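Local structure of F5/8 type C domain protein (Clostridium perfringens, 7JRM) at residues V79-L89 with D220-Y229; I393-R401 with F447-Y458. The protein probably binds carbohydrate through a family 51 carbohydrate-binding module, as part of ZmpB, a multidomain O-glycopeptidase that recognises and hydrolyses mucins. One frame throughout, in Å; residues are numbered along the deposited sequence.

Interaction 1 comes first along the chain and closes before interaction 2 opens; their centres lie about 69 Å apart, their nearest atoms about 44 Å, on opposite sides of the chain's centre. Interaction 1 pairs strand 83-85 with strand 215-224 in an antiparallel sheet of the NPCBM module, close to where strand 70-79 of the Ig-like domain enters and the chain leaves for helix 232-242. In interaction 2, 393-401 packs against the hairpin 440-449/452-461, which belongs to a seven-stranded mixed sheet, while 391-395 pairs with 428-432. Helices 232-242, 251-270 and 273-288 intervene, and the contacts share no sheet, in keeping with an elongated, modular protein.

Interaction 1 (V79-L89 with D220-Y229); sequences VTDKETQLSDL and DAKFRNLAEY
Glu83 and Arg224 form a non-hydrogen-bonded antiparallel pair in the β-sandwich of the NPCBM module, their side chains side by side and pointing the same way. Glu83 OE2 sits over the centre of the guanidinium, 3.3 Å from Arg224 CZ, with the two planes 51° apart; because OE2 lies above the guanidinium plane, no N-H points at it and the salt bridge is one of charge alone. The in-plane N-H is used differently: Arg224 NE donates to Thr80 OG1 at 2.8 Å, and Asp147 takes NH2 in a further salt bridge. Arginine suits the place because its face and edge can serve separate partners. The other carboxylate oxygen, Glu83 OE1, receives Lys222 NZ at 3.0 Å from above the carboxylate plane. Lys222 is extended beyond CG, which places its ammonium between Glu83 OE1 and Asp220 OD2; a lysine thus joins two acids that would otherwise probably repel.

Phe223 and Thr84 occupy the other side of the sheet. CD1 of Leu86 lies over one face of the Phe223 ring, 3.9 Å from its centroid, a CH-pi contact, while Leu89 CD1 comes to the ring edge. Tyr143 stacks on the same ring, and Ile200 of strand 199-205, in the facing sheet, also touches it, anchoring Phe223 and Leu86 between the two sheets.

Backbone bonds hold the register: Thr84 and Phe223 exchange two, and Leu86 N reaches Ala221 O. Beyond the strand, Asp81 N donates to Asn225 O and Asn225 N to Lys82 O. There Asp81 CG, anti to the backbone N (chi1 -173°), brings OD2 to the edge of the Tyr229 ring, 3.6 Å from CE1, with carboxylate and ring nearly perpendicular. A water donates to Asp81 OD2 at 2.7 Å and accepts from Glu228 N.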
loop_
_atom_site.group_PDB
_atom_site.type_symbol
_atom_site.label_atom_id
_atom_site.label_comp_id
_atom_site.label_asym_id
_atom_site.label_seq_id
_atom_site.Cartn_x
_atom_site.Cartn_y
_atom_site.Cartn_z
ATOM N N VAL A 79 -3.974 -10.085 20.605
ATOM C CA VAL A 79 -3.918 -9.163 19.475
ATOM C C VAL A 79 -5.321 -9.095 18.890
ATOM O O VAL A 79 -5.779 -10.047 18.245
ATOM C CB VAL A 79 -2.895 -9.604 18.419
ATOM C CG1 VAL A 79 -2.898 -8.642 17.242
ATOM C CG2 VAL A 79 -1.505 -9.699 19.036
ATOM N N THR A 80 -6.003 -7.975 19.112
ATOM C CA THR A 80 -7.417 -7.835 18.799
ATOM C C THR A 80 -7.631 -6.754 17.747
ATOM O O THR A 80 -6.706 -6.040 17.353
ATOM C CB THR A 80 -8.225 -7.508 20.062
ATOM O OG1 THR A 80 -7.817 -6.233 20.573
ATOM C CG2 THR A 80 -7.993 -8.569 21.129
ATOM N N ASP A 81 -8.881 -6.639 17.295
ATOM C CA ASP A 81 -9.243 -5.665 16.271
ATOM C C ASP A 81 -10.398 -4.781 16.731
ATOM O O ASP A 81 -10.176 -3.715 17.313
ATOM C CB ASP A 81 -9.609 -6.372 14.965
ATOM C CG ASP A 81 -9.822 -5.403 13.816
ATOM O OD1 ASP A 81 -9.296 -4.273 13.886
ATOM O OD2 ASP A 81 -10.516 -5.770 12.844
ATOM N N LYS A 82 -11.629 -5.215 16.470
ATOM C CA LYS A 82 -12.797 -4.412 16.808
ATOM C C LYS A 82 -12.972 -4.320 18.319
ATOM O O LYS A 82 -12.784 -5.300 19.046
ATOM C CB LYS A 82 -14.053 -5.005 16.172
ATOM C CG LYS A 82 -14.042 -5.015 14.652
ATOM C CD LYS A 82 -13.583 -3.680 14.088
ATOM C CE LYS A 82 -13.837 -3.603 12.591
ATOM N NZ LYS A 82 -12.931 -2.628 11.922
ATOM N N GLU A 83 -13.340 -3.131 18.789
ATOM C CA GLU A 83 -13.557 -2.883 20.205
ATOM C C GLU A 83 -14.943 -2.296 20.421
ATOM O O GLU A 83 -15.477 -1.587 19.563
ATOM C CB GLU A 83 -12.492 -1.938 20.780
ATOM C CG GLU A 83 -11.076 -2.480 20.696
ATOM C CD GLU A 83 -10.027 -1.440 21.040
ATOM O OE1 GLU A 83 -10.405 -0.286 21.331
ATOM O OE2 GLU A 83 -8.825 -1.779 21.020
ATOM N N THR A 84 -15.523 -2.605 21.578
ATOM C CA THR A 84 -16.843 -2.117 21.958
ATOM C C THR A 84 -16.779 -1.618 23.393
ATOM O O THR A 84 -16.522 -2.402 24.312
ATOM C CB THR A 84 -17.906 -3.212 21.825
ATOM O OG1 THR A 84 -17.880 -3.753 20.499
ATOM C CG2 THR A 84 -19.289 -2.646 22.114
ATOM N N GLN A 85 -17.006 -0.321 23.581
ATOM C CA GLN A 85 -17.021 0.243 24.922
ATOM C C GLN A 85 -18.210 -0.295 25.707
ATOM O O GLN A 85 -19.319 -0.415 25.180
ATOM C CB GLN A 85 -17.079 1.769 24.859
ATOM C CG GLN A 85 -15.811 2.420 24.333
ATOM C CD GLN A 85 -14.728 2.523 25.390
ATOM O OE1 GLN A 85 -15.002 2.444 26.588
ATOM N NE2 GLN A 85 -13.487 2.703 24.951
ATOM N N LEU A 86 -17.969 -0.632 26.976
ATOM C CA LEU A 86 -19.058 -1.102 27.826
ATOM C C LEU A 86 -20.089 -0.004 28.055
ATOM O O LEU A 86 -21.291 -0.278 28.148
ATOM C CB LEU A 86 -18.503 -1.605 29.161
ATOM C CG LEU A 86 -18.323 -3.120 29.293
ATOM C CD1 LEU A 86 -17.379 -3.649 28.225
ATOM C CD2 LEU A 86 -17.816 -3.473 30.679
ATOM N N SER A 87 -19.636 1.249 28.141
ATOM C CA SER A 87 -20.555 2.370 28.295
ATOM C C SER A 87 -21.405 2.594 27.050
ATOM O O SER A 87 -22.429 3.282 27.131
ATOM C CB SER A 87 -19.777 3.639 28.639
ATOM O OG SER A 87 -19.065 4.121 27.514
ATOM N N ASP A 88 -21.007 2.040 25.908
ATOM C CA ASP A 88 -21.825 2.059 24.704
ATOM C C ASP A 88 -22.809 0.899 24.650
ATOM O O ASP A 88 -23.512 0.745 23.646
ATOM C CB ASP A 88 -20.937 2.044 23.456
ATOM C CG ASP A 88 -20.204 3.354 23.248
ATOM O OD1 ASP A 88 -20.508 4.327 23.970
ATOM O OD2 ASP A 88 -19.327 3.415 22.360
ATOM N N LEU A 89 -22.868 0.083 25.695
ATOM C CA LEU A 89 -23.805 -1.025 25.810
ATOM C C LEU A 89 -24.696 -0.804 27.027
ATOM O O LEU A 89 -24.531 0.156 27.784
ATOM C CB LEU A 89 -23.062 -2.361 25.915
ATOM C CG LEU A 89 -22.249 -2.807 24.699
ATOM C CD1 LEU A 89 -21.191 -3.818 25.110
ATOM C CD2 LEU A 89 -23.158 -3.386 23.627
ATOM N N ASP A 220 -12.139 3.315 30.408
ATOM C CA ASP A 220 -11.913 2.754 29.075
ATOM C C ASP A 220 -12.282 1.275 29.013
ATOM O O ASP A 220 -11.731 0.523 28.205
ATOM C CB ASP A 220 -10.464 2.965 28.623
ATOM C CG ASP A 220 -10.353 3.272 27.141
ATOM O OD1 ASP A 220 -10.864 4.328 26.711
ATOM O OD2 ASP A 220 -9.749 2.460 26.408
ATOM N N ALA A 221 -13.211 0.849 29.869
ATOM C CA ALA A 221 -13.642 -0.543 29.894
ATOM C C ALA A 221 -14.305 -0.908 28.574
ATOM O O ALA A 221 -15.278 -0.269 28.161
ATOM C CB ALA A 221 -14.599 -0.777 31.060
ATOM N N LYS A 222 -13.781 -1.937 27.913
ATOM C CA LYS A 222 -14.245 -2.266 26.574
ATOM C C LYS A 222 -13.993 -3.737 26.287
ATOM O O LYS A 222 -13.071 -4.346 26.836
ATOM C CB LYS A 222 -13.549 -1.398 25.521
ATOM C CG LYS A 222 -12.036 -1.567 25.485
ATOM C CD LYS A 222 -11.388 -0.586 24.523
ATOM C CE LYS A 222 -9.876 -0.574 24.680
ATOM N NZ LYS A 222 -9.248 0.554 23.936
ATOM N N PHE A 223 -14.832 -4.298 25.421
ATOM C CA PHE A 223 -14.585 -5.617 24.865
ATOM C C PHE A 223 -13.655 -5.501 23.665
ATOM O O PHE A 223 -13.634 -4.485 22.968
ATOM C CB PHE A 223 -15.893 -6.285 24.441
ATOM C CG PHE A 223 -16.736 -6.762 25.588
ATOM C CD1 PHE A 223 -16.271 -7.746 26.446
ATOM C CD2 PHE A 223 -17.999 -6.235 25.804
ATOM C CE1 PHE A 223 -17.047 -8.192 27.500
ATOM C CE2 PHE A 223 -18.781 -6.677 26.857
ATOM C CZ PHE A 223 -18.303 -7.657 27.707
ATOM N N ARG A 224 -12.874 -6.553 23.432
ATOM C CA ARG A 224 -11.964 -6.602 22.295
ATOM C C ARG A 224 -12.080 -7.965 21.634
ATOM O O ARG A 224 -11.983 -8.994 22.309
ATOM C CB ARG A 224 -10.516 -6.335 22.723
ATOM C CG ARG A 224 -10.307 -5.007 23.432
ATOM C CD ARG A 224 -8.896 -4.892 23.982
ATOM N NE ARG A 224 -7.899 -4.785 22.920
ATOM C CZ ARG A 224 -6.980 -3.828 22.854
ATOM N NH1 ARG A 224 -6.112 -3.807 21.853
ATOM N NH2 ARG A 224 -6.930 -2.888 23.789
ATOM N N ASN A 225 -12.286 -7.970 20.321
ATOM C CA ASN A 225 -12.498 -9.195 19.568
ATOM C C ASN A 225 -11.328 -9.464 18.631
ATOM O O ASN A 225 -10.694 -8.537 18.117
ATOM C CB ASN A 225 -13.796 -9.125 18.758
ATOM C CG ASN A 225 -15.013 -9.496 19.577
ATOM O OD1 ASN A 225 -14.938 -9.603 20.801
ATOM N ND2 ASN A 225 -16.141 -9.697 18.907
ATOM N N LEU A 226 -11.052 -10.747 18.416
ATOM C CA LEU A 226 -10.050 -11.137 17.436
ATOM C C LEU A 226 -10.488 -10.703 16.041
ATOM O O LEU A 226 -11.683 -10.613 15.741
ATOM C CB LEU A 226 -9.824 -12.649 17.472
ATOM C CG LEU A 226 -9.474 -13.250 18.836
ATOM C CD1 LEU A 226 -9.215 -14.745 18.719
ATOM C CD2 LEU A 226 -8.274 -12.540 19.441
ATOM N N ALA A 227 -9.506 -10.429 15.187
ATOM C CA ALA A 227 -9.798 -9.923 13.854
ATOM C C ALA A 227 -10.584 -10.947 13.044
ATOM O O ALA A 227 -10.360 -12.156 13.149
ATOM C CB ALA A 227 -8.503 -9.561 13.128
ATOM N N GLU A 228 -11.519 -10.451 12.238
ATOM C CA GLU A 228 -12.289 -11.282 11.325
ATOM C C GLU A 228 -11.582 -11.484 9.992
ATOM O O GLU A 228 -12.203 -11.963 9.037
ATOM C CB GLU A 228 -13.675 -10.673 11.097
ATOM C CG GLU A 228 -14.631 -10.871 12.262
ATOM C CD GLU A 228 -16.000 -10.275 12.006
ATOM O OE1 GLU A 228 -16.084 -9.049 11.780
ATOM O OE2 GLU A 228 -16.991 -11.034 12.028
ATOM N N TYR A 229 -10.303 -11.128 9.909
ATOM C CA TYR A 229 -9.508 -11.290 8.703
ATOM C C TYR A 229 -8.126 -11.791 9.094
ATOM O O TYR A 229 -7.733 -11.751 10.263
ATOM C CB TYR A 229 -9.398 -9.975 7.921
ATOM C CG TYR A 229 -8.570 -8.924 8.630
ATOM C CD1 TYR A 229 -9.126 -8.131 9.625
ATOM C CD2 TYR A 229 -7.231 -8.733 8.312
ATOM C CE1 TYR A 229 -8.374 -7.174 10.280
ATOM C CE2 TYR A 229 -6.472 -7.781 8.962
ATOM C CZ TYR A 229 -7.048 -7.005 9.945
ATOM O OH TYR A 229 -6.296 -6.054 10.595
HETATM O O HOH W 1 -12.198 -7.836 12.578
HETATM O O HOH W 2 -12.712 -8.001 15.357
HETATM O O HOH W 3 -7.272 0.068 21.489
HETATM O O HOH W 4 -16.675 1.859 28.560
#

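Interaction 2 (I393-R401 with F447-Y458); sequences IGDSKVYNR and FEDEGFSGVMFY
The Phe447 ring is covered on both faces: CG1 of Val398 stands over its centre, 3.6 Å from the centroid and only 6° off the normal, while Gly454 N lies against the opposite face, nearer the rim. Phe452 CG meets its edge in plane, and Phe447 CE2 in turn points over the centre of the Phe452 ring. With CG1 of Val398 anti to the backbone N (chi1 -170°), that methyl touches both rings, coming 3.7 Å from Phe452 CE2; CG2 rests 4.0 Å from Phe447 CD1 and only loosely near Met456 SD. Valine suits the spot, both methyls meeting aromatic surface. The backbone angles at Gly454 suit glycine, and its bare backbone lets N lie on the Phe447 ring.

Polar contacts flank the apolar centre. Tyr458 OH donates to Asp395 O at 2.6 Å, in the carbonyl plane and on a lone pair; a water joins the same hydroxyl to Asp395 N, so the tyrosine grips this backbone in two ways. Toward the hairpin turn, Asn400 ND2 reaches Asp449 OD2 at 3.3 Å from above the carboxylate plane, while Asn400 OD1 accepts from Lys404 N.

Segment 393-401 runs along the hairpin of strands 440-449 and 452-461, opposite in direction to 452-458 but too far for strand pairing, and covers one face. The hairpin probably extends a leucine-rich-repeat sheet into a β-sandwich, as in internalin-like proteins.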
loop_
_atom_site.group_PDB
_atom_site.type_symbol
_atom_site.label_atom_id
_atom_site.label_comp_id
_atom_site.label_asym_id
_atom_site.label_seq_id
_atom_site.Cartn_x
_atom_site.Cartn_y
_atom_site.Cartn_z
ATOM N N ILE A 393 -4.780 11.915 -56.468
ATOM C CA ILE A 393 -5.086 11.781 -55.050
ATOM C C ILE A 393 -3.881 11.164 -54.357
ATOM O O ILE A 393 -3.309 10.186 -54.851
ATOM C CB ILE A 393 -6.343 10.921 -54.810
ATOM C CG1 ILE A 393 -7.504 11.405 -55.682
ATOM C CG2 ILE A 393 -6.734 10.945 -53.339
ATOM C CD1 ILE A 393 -8.792 10.636 -55.468
ATOM N N GLY A 394 -3.498 11.735 -53.216
ATOM C CA GLY A 394 -2.365 11.233 -52.469
ATOM C C GLY A 394 -2.635 11.272 -50.979
ATOM O O GLY A 394 -3.519 11.984 -50.497
ATOM N N ASP A 395 -1.849 10.482 -50.253
ATOM C CA ASP A 395 -1.942 10.418 -48.803
ATOM C C ASP A 395 -0.973 11.412 -48.178
ATOM O O ASP A 395 0.186 11.510 -48.590
ATOM C CB ASP A 395 -1.636 9.004 -48.308
ATOM C CG ASP A 395 -1.737 8.882 -46.806
ATOM O OD1 ASP A 395 -2.594 9.571 -46.216
ATOM O OD2 ASP A 395 -0.961 8.100 -46.216
ATOM N N SER A 396 -1.452 12.149 -47.179
ATOM C CA SER A 396 -0.662 13.202 -46.548
ATOM C C SER A 396 -0.842 13.171 -45.033
ATOM O O SER A 396 -1.074 14.194 -44.389
ATOM C CB SER A 396 -1.036 14.571 -47.111
ATOM O OG SER A 396 -2.306 14.987 -46.639
ATOM N N LYS A 397 -0.727 11.984 -44.443
ATOM C CA LYS A 397 -0.766 11.829 -42.995
ATOM C C LYS A 397 0.627 11.455 -42.501
ATOM O O LYS A 397 1.167 10.409 -42.878
ATOM C CB LYS A 397 -1.804 10.786 -42.569
ATOM C CG LYS A 397 -1.686 9.431 -43.247
ATOM N N VAL A 398 1.211 12.323 -41.681
ATOM C CA VAL A 398 2.506 12.085 -41.055
ATOM C C VAL A 398 2.272 11.961 -39.558
ATOM O O VAL A 398 1.821 12.915 -38.911
ATOM C CB VAL A 398 3.508 13.206 -41.372
ATOM C CG1 VAL A 398 4.906 12.811 -40.920
ATOM C CG2 VAL A 398 3.493 13.524 -42.861
ATOM N N TYR A 399 2.572 10.789 -39.007
ATOM C CA TYR A 399 2.249 10.484 -37.620
ATOM C C TYR A 399 3.406 10.839 -36.697
ATOM O O TYR A 399 4.570 10.555 -36.998
ATOM C CB TYR A 399 1.905 9.002 -37.463
ATOM C CG TYR A 399 0.681 8.563 -38.231
ATOM C CD1 TYR A 399 0.799 7.936 -39.463
ATOM C CD2 TYR A 399 -0.593 8.767 -37.718
ATOM C CE1 TYR A 399 -0.318 7.529 -40.168
ATOM C CE2 TYR A 399 -1.716 8.364 -38.416
ATOM C CZ TYR A 399 -1.573 7.746 -39.639
ATOM O OH TYR A 399 -2.688 7.342 -40.337
ATOM N N ASN A 400 3.077 11.462 -35.569
ATOM C CA ASN A 400 4.038 11.667 -34.498
ATOM C C ASN A 400 3.947 10.488 -33.530
ATOM O O ASN A 400 3.283 9.485 -33.806
ATOM C CB ASN A 400 3.801 13.013 -33.813
ATOM C CG ASN A 400 2.444 13.101 -33.134
ATOM O OD1 ASN A 400 1.582 12.242 -33.320
ATOM N ND2 ASN A 400 2.251 14.147 -32.339
ATOM N N ARG A 401 4.611 10.597 -32.377
ATOM C CA ARG A 401 4.599 9.495 -31.420
ATOM C C ARG A 401 3.200 9.230 -30.879
ATOM O O ARG A 401 2.853 8.078 -30.595
ATOM C CB ARG A 401 5.569 9.784 -30.274
ATOM C CG ARG A 401 7.009 9.408 -30.577
ATOM C CD ARG A 401 7.902 9.647 -29.373
ATOM N NE ARG A 401 8.152 11.069 -29.159
ATOM C CZ ARG A 401 9.048 11.548 -28.302
ATOM N NH1 ARG A 401 9.782 10.718 -27.573
ATOM N NH2 ARG A 401 9.209 12.858 -28.173
ATOM N N PHE A 447 5.402 19.309 -42.957
ATOM C CA PHE A 447 4.926 18.948 -41.630
ATOM C C PHE A 447 5.953 19.376 -40.593
ATOM O O PHE A 447 7.155 19.415 -40.867
ATOM C CB PHE A 447 4.632 17.444 -41.520
ATOM C CG PHE A 447 5.859 16.581 -41.404
ATOM C CD1 PHE A 447 6.501 16.114 -42.539
ATOM C CD2 PHE A 447 6.354 16.214 -40.162
ATOM C CE1 PHE A 447 7.622 15.312 -42.439
ATOM C CE2 PHE A 447 7.476 15.416 -40.055
ATOM C CZ PHE A 447 8.111 14.963 -41.193
ATOM N N GLU A 448 5.462 19.698 -39.398
ATOM C CA GLU A 448 6.324 20.105 -38.299
ATOM C C GLU A 448 5.651 19.762 -36.978
ATOM O O GLU A 448 4.423 19.783 -36.863
ATOM C CB GLU A 448 6.653 21.603 -38.365
ATOM C CG GLU A 448 5.494 22.523 -38.012
ATOM C CD GLU A 448 5.638 23.902 -38.627
ATOM O OE1 GLU A 448 6.583 24.626 -38.248
ATOM O OE2 GLU A 448 4.806 24.263 -39.486
ATOM N N ASP A 449 6.476 19.435 -35.987
ATOM C CA ASP A 449 6.011 19.113 -34.644
ATOM C C ASP A 449 7.190 19.287 -33.695
ATOM O O ASP A 449 8.277 19.712 -34.098
ATOM C CB ASP A 449 5.431 17.695 -34.583
ATOM C CG ASP A 449 4.492 17.496 -33.406
ATOM O OD1 ASP A 449 3.694 18.413 -33.117
ATOM O OD2 ASP A 449 4.552 16.423 -32.771
ATOM N N GLU A 450 6.968 18.959 -32.422
ATOM C CA GLU A 450 8.021 19.060 -31.419
ATOM C C GLU A 450 9.172 18.120 -31.759
ATOM O O GLU A 450 9.114 16.922 -31.463
ATOM C CB GLU A 450 7.469 18.754 -30.025
ATOM C CG GLU A 450 8.511 18.811 -28.916
ATOM C CD GLU A 450 9.395 20.040 -29.007
ATOM O OE1 GLU A 450 10.555 19.908 -29.449
ATOM O OE2 GLU A 450 8.930 21.138 -28.633
ATOM N N GLY A 451 10.215 18.656 -32.388
ATOM C CA GLY A 451 11.369 17.873 -32.772
ATOM C C GLY A 451 11.184 16.996 -33.990
ATOM O O GLY A 451 12.111 16.258 -34.345
ATOM N N PHE A 452 10.024 17.051 -34.645
ATOM C CA PHE A 452 9.726 16.211 -35.801
ATOM C C PHE A 452 9.252 17.106 -36.939
ATOM O O PHE A 452 8.171 17.696 -36.859
ATOM C CB PHE A 452 8.673 15.157 -35.457
ATOM C CG PHE A 452 8.431 14.159 -36.552
ATOM C CD1 PHE A 452 9.489 13.622 -37.267
ATOM C CD2 PHE A 452 7.144 13.749 -36.861
ATOM C CE1 PHE A 452 9.267 12.700 -38.274
ATOM C CE2 PHE A 452 6.916 12.826 -37.863
ATOM C CZ PHE A 452 7.979 12.301 -38.571
ATOM N N SER A 453 10.059 17.203 -37.993
ATOM C CA SER A 453 9.732 18.036 -39.142
ATOM C C SER A 453 10.354 17.426 -40.388
ATOM O O SER A 453 11.233 16.565 -40.309
ATOM C CB SER A 453 10.221 19.476 -38.947
ATOM O OG SER A 453 11.609 19.581 -39.214
ATOM N N GLY A 454 9.886 17.879 -41.545
ATOM C CA GLY A 454 10.446 17.406 -42.797
ATOM C C GLY A 454 9.493 17.654 -43.954
ATOM O O GLY A 454 8.598 18.492 -43.873
ATOM N N VAL A 455 9.717 16.896 -45.028
ATOM C CA VAL A 455 8.979 17.051 -46.277
ATOM C C VAL A 455 8.658 15.669 -46.828
ATOM O O VAL A 455 9.555 14.834 -46.987
ATOM C CB VAL A 455 9.778 17.864 -47.315
ATOM C CG1 VAL A 455 9.232 17.632 -48.719
ATOM C CG2 VAL A 455 9.766 19.342 -46.964
ATOM N N MET A 456 7.382 15.427 -47.119
ATOM C CA MET A 456 6.945 14.225 -47.818
ATOM C C MET A 456 6.642 14.603 -49.262
ATOM O O MET A 456 5.747 15.417 -49.518
ATOM C CB MET A 456 5.716 13.613 -47.146
ATOM C CG MET A 456 5.291 12.277 -47.730
ATOM S SD MET A 456 4.422 11.251 -46.530
ATOM C CE MET A 456 3.695 10.017 -47.600
ATOM N N PHE A 457 7.383 14.020 -50.199
ATOM C CA PHE A 457 7.360 14.447 -51.592
ATOM C C PHE A 457 6.657 13.414 -52.462
ATOM O O PHE A 457 6.932 12.214 -52.359
ATOM C CB PHE A 457 8.778 14.688 -52.109
ATOM C CG PHE A 457 8.830 15.165 -53.531
ATOM C CD1 PHE A 457 8.492 16.470 -53.850
ATOM C CD2 PHE A 457 9.212 14.309 -54.551
ATOM C CE1 PHE A 457 8.536 16.912 -55.159
ATOM C CE2 PHE A 457 9.258 14.747 -55.862
ATOM C CZ PHE A 457 8.921 16.050 -56.166
ATOM N N TYR A 458 5.756 13.892 -53.316
ATOM C CA TYR A 458 5.120 13.104 -54.360
ATOM C C TYR A 458 5.476 13.691 -55.721
ATOM O O TYR A 458 6.031 14.787 -55.826
ATOM C CB TYR A 458 3.595 13.082 -54.199
ATOM C CG TYR A 458 3.066 12.211 -53.084
ATOM C CD1 TYR A 458 2.872 10.849 -53.272
ATOM C CD2 TYR A 458 2.734 12.755 -51.851
ATOM C CE1 TYR A 458 2.372 10.052 -52.260
ATOM C CE2 TYR A 458 2.238 11.968 -50.834
ATOM C CZ TYR A 458 2.060 10.617 -51.042
ATOM O OH TYR A 458 1.564 9.828 -50.030
HETATM O O HOH W 5 -0.262 8.372 -51.410
HETATM O O HOH W 6 8.748 14.953 -29.932
#